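Local coordinates for protein toxin 2A (Paenibacillus larvae, PDB 5URP) that probably transfers ADP-ribose from NAD+ to a host target protein, acting as an ADP-ribosyltransferase toxin and virulence factor of this bacterium, at residues Lys38-Lys43 / Ile93-Lys98. Sequence-based numbering, arbitrary orientation.
Sequences KKEYSK and IKTKLK
With CG of E40 anti to its own carbonyl carbon (chi1 -68°) and the chain bent at chi2 (-90°), the carboxylate leaves the helix and meets the backbone of K98. The K98 amide N donates to E40 OE2 at 3.2 Å, nearly straight at 169° and on the syn lone pair, the side facing OE1. CB of K98 lies 3.6 Å from the same OE2, while the extended lysine chain leads away from the helix. L97 crosses E40 at about a right angle and sets its CD2 3.7 Å from OE1; its side chain also packs on W36 of helix 30-45. In this ADP-ribosyltransferase fold, the contact joins that N-terminal helix, at the protein surface, to the loop between helix 79-92 and strand 101-107, an edge strand of the five-stranded mixed sheet. Two waters span the remaining gap to T95. One donates to E40 OE1 at 2.6 Å, the other to the backbone O of E40 at 2.9 Å, and both hydrogen-bond to T95 OG1, which itself stands 4.3 Å from E40 OE1. The loop is also tied to G173 and G174 by backbone hydrogen bonds of L97, and to N175 through the carbonyl of T95.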
ATOM      1  N   LYS A  38       4.977  15.120   6.528  1.00 35.82           N
ATOM      2  CA  LYS A  38       6.264  15.560   7.060  1.00 39.76           C
ATOM      3  C   LYS A  38       6.237  15.721   8.578  1.00 43.83           C
ATOM      4  O   LYS A  38       7.259  15.513   9.232  1.00 43.54           O
ATOM      5  CB  LYS A  38       6.689  16.864   6.412  1.00 41.14           C
ATOM      6  CG  LYS A  38       7.159  16.710   4.991  1.00 45.15           C
ATOM      7  CD  LYS A  38       7.527  18.051   4.413  1.00 52.97           C
ATOM      8  CE  LYS A  38       7.969  17.948   2.970  1.00 61.53           C
ATOM      9  NZ  LYS A  38       8.058  19.288   2.328  1.00 68.19           N
ATOM     10  N   LYS A  39       5.087  16.082   9.152  1.00 41.63           N
ATOM     11  CA  LYS A  39       4.976  16.152  10.610  1.00 40.63           C
ATOM     12  C   LYS A  39       5.096  14.771  11.235  1.00 39.58           C
ATOM     13  O   LYS A  39       5.722  14.613  12.290  1.00 38.17           O
ATOM     14  CB  LYS A  39       3.648  16.788  11.003  1.00 45.99           C
ATOM     15  CG  LYS A  39       3.583  18.271  10.733  1.00 56.98           C
ATOM     16  CD  LYS A  39       2.234  18.800  11.140  1.00 59.80           C
ATOM     17  CE  LYS A  39       2.007  20.201  10.629  1.00 63.42           C
ATOM     18  NZ  LYS A  39       1.139  20.946  11.602  1.00 59.73           N
ATOM     19  N   GLU A  40       4.482  13.768  10.610  1.00 38.60           N
ATOM     20  CA  GLU A  40       4.647  12.395  11.064  1.00 39.98           C
ATOM     21  C   GLU A  40       6.098  11.940  10.897  1.00 38.76           C
ATOM     22  O   GLU A  40       6.665  11.326  11.813  1.00 35.75           O
ATOM     23  CB  GLU A  40       3.655  11.485  10.315  1.00 34.25           C
ATOM     24  CG  GLU A  40       2.146  11.738  10.692  1.00 34.45           C
ATOM     25  CD  GLU A  40       1.620  10.873  11.880  1.00 43.64           C
ATOM     26  OE1 GLU A  40       2.194   9.799  12.145  1.00 29.70           O
ATOM     27  OE2 GLU A  40       0.603  11.253  12.520  1.00 39.44           O
ATOM     28  N   TYR A  41       6.733  12.270   9.754  1.00 29.41           N
ATOM     29  CA  TYR A  41       8.120  11.849   9.532  1.00 33.59           C
ATOM     30  C   TYR A  41       9.060  12.546  10.509  1.00 35.18           C
ATOM     31  O   TYR A  41      10.012  11.931  11.005  1.00 32.56           O
ATOM     32  CB  TYR A  41       8.595  12.113   8.084  1.00 31.29           C
ATOM     33  CG  TYR A  41      10.048  11.688   7.890  1.00 30.80           C
ATOM     34  CD1 TYR A  41      10.382  10.352   7.805  1.00 29.94           C
ATOM     35  CD2 TYR A  41      11.090  12.614   7.878  1.00 33.21           C
ATOM     36  CE1 TYR A  41      11.689   9.931   7.701  1.00 30.40           C
ATOM     37  CE2 TYR A  41      12.429  12.198   7.746  1.00 33.97           C
ATOM     38  CZ  TYR A  41      12.710  10.846   7.680  1.00 36.33           C
ATOM     39  OH  TYR A  41      14.007  10.372   7.590  1.00 37.84           O
ATOM     40  N   SER A  42       8.819  13.830  10.781  1.00 37.00           N
ATOM     41  CA  SER A  42       9.714  14.577  11.655  1.00 39.81           C
ATOM     42  C   SER A  42       9.835  13.899  13.012  1.00 37.21           C
ATOM     43  O   SER A  42      10.916  13.875  13.612  1.00 39.42           O
ATOM     44  CB  SER A  42       9.209  16.010  11.802  1.00 47.97           C
ATOM     45  OG  SER A  42      10.058  16.751  12.648  1.00 68.40           O
ATOM     46  N   LYS A  43       8.740  13.356  13.523  1.00 38.42           N
ATOM     47  CA  LYS A  43       8.817  12.708  14.828  1.00 40.24           C
ATOM     48  C   LYS A  43       9.470  11.337  14.704  1.00 37.65           C
ATOM     49  O   LYS A  43      10.301  10.957  15.532  1.00 39.85           O
ATOM     50  CB  LYS A  43       7.414  12.624  15.442  1.00 38.74           C
ATOM     51  CG  LYS A  43       6.814  13.997  15.708  1.00 38.68           C
ATOM     52  CD  LYS A  43       5.439  13.929  16.358  1.00 44.46           C
ATOM     53  CE  LYS A  43       4.924  15.322  16.699  1.00 52.58           C
ATOM     54  NZ  LYS A  43       3.585  15.299  17.363  1.00 57.94           N
ATOM     55  N   ILE A  93       7.708  -0.168  13.521  1.00 30.53           N
ATOM     56  CA  ILE A  93       7.040  -0.144  14.831  1.00 35.03           C
ATOM     57  C   ILE A  93       7.428   1.064  15.664  1.00 31.59           C
ATOM     58  O   ILE A  93       6.883   1.260  16.761  1.00 31.06           O
ATOM     59  CB  ILE A  93       7.281  -1.460  15.592  1.00 35.05           C
ATOM     60  CG1 ILE A  93       8.767  -1.693  15.875  1.00 32.73           C
ATOM     61  CG2 ILE A  93       6.662  -2.589  14.781  1.00 37.14           C
ATOM     62  CD1 ILE A  93       9.042  -2.937  16.707  1.00 35.44           C
ATOM     63  N   LYS A  94       8.306   1.918  15.160  1.00 23.96           N
ATOM     64  CA  LYS A  94       8.688   3.143  15.836  1.00 26.16           C
ATOM     65  C   LYS A  94       7.767   4.321  15.525  1.00 25.36           C
ATOM     66  O   LYS A  94       8.070   5.445  15.931  1.00 37.03           O
ATOM     67  CB  LYS A  94      10.116   3.522  15.469  1.00 27.60           C
ATOM     68  CG  LYS A  94      11.132   2.449  15.808  1.00 28.12           C
ATOM     69  CD  LYS A  94      12.530   2.967  15.602  1.00 31.40           C
ATOM     70  CE  LYS A  94      13.564   1.927  15.977  1.00 31.90           C
ATOM     71  NZ  LYS A  94      14.956   2.435  15.832  1.00 34.27           N
ATOM     72  N   THR A  95       6.677   4.115  14.813  1.00 36.32           N
ATOM     73  CA  THR A  95       5.774   5.232  14.627  1.00 35.48           C
ATOM     74  C   THR A  95       4.337   4.752  14.720  1.00 34.24           C
ATOM     75  O   THR A  95       4.039   3.565  14.636  1.00 36.58           O
ATOM     76  CB  THR A  95       6.090   5.969  13.325  1.00 43.97           C
ATOM     77  OG1 THR A  95       5.407   7.244  13.299  1.00 39.85           O
ATOM     78  CG2 THR A  95       5.758   5.076  12.127  1.00 35.02           C
ATOM     79  N   LYS A  96       3.466   5.698  15.016  1.00 33.63           N
ATOM     80  CA  LYS A  96       2.063   5.445  15.300  1.00 32.84           C
ATOM     81  C   LYS A  96       1.309   6.650  14.764  1.00 32.15           C
ATOM     82  O   LYS A  96       1.720   7.786  15.013  1.00 33.61           O
ATOM     83  CB  LYS A  96       1.813   5.287  16.816  1.00 35.21           C
ATOM     84  CG  LYS A  96       1.589   3.870  17.291  1.00 35.40           C
ATOM     85  CD  LYS A  96       1.090   3.842  18.717  1.00 37.85           C
ATOM     86  CE  LYS A  96       0.523   2.494  19.067  1.00 50.25           C
ATOM     87  NZ  LYS A  96       1.610   1.588  19.535  1.00 62.88           N
ATOM     88  N   LEU A  97       0.219   6.412  14.050  1.00 30.29           N
ATOM     89  CA  LEU A  97      -0.550   7.525  13.503  1.00 29.90           C
ATOM     90  C   LEU A  97      -1.253   8.272  14.622  1.00 32.05           C
ATOM     91  O   LEU A  97      -1.910   7.659  15.462  1.00 32.80           O
ATOM     92  CB  LEU A  97      -1.598   7.043  12.505  1.00 27.76           C
ATOM     93  CG  LEU A  97      -1.033   6.454  11.220  1.00 25.86           C
ATOM     94  CD1 LEU A  97      -2.201   6.032  10.341  1.00 27.77           C
ATOM     95  CD2 LEU A  97      -0.118   7.460  10.523  1.00 30.85           C
ATOM     96  N   LYS A  98      -1.129   9.604  14.596  1.00 33.90           N
ATOM     97  CA  LYS A  98      -1.902  10.458  15.491  1.00 37.28           C
ATOM     98  C   LYS A  98      -3.363  10.551  15.066  1.00 35.01           C
ATOM     99  O   LYS A  98      -4.240  10.699  15.918  1.00 36.84           O
ATOM    100  CB  LYS A  98      -1.289  11.869  15.546  1.00 46.25           C
ATOM    101  CG  LYS A  98      -1.992  12.795  16.546  1.00 55.74           C
ATOM    102  CD  LYS A  98      -1.271  14.125  16.733  1.00 64.74           C
ATOM    103  CE  LYS A  98      -2.212  15.183  17.328  1.00 72.32           C
ATOM    104  NZ  LYS A  98      -1.506  16.363  17.939  1.00 76.20           N
TER
HETATM  105  O   HOH W   1       3.725   7.818  11.381  1.00 32.17           O
HETATM  106  O   HOH W   2       5.434   9.913  14.003  1.00 33.52           O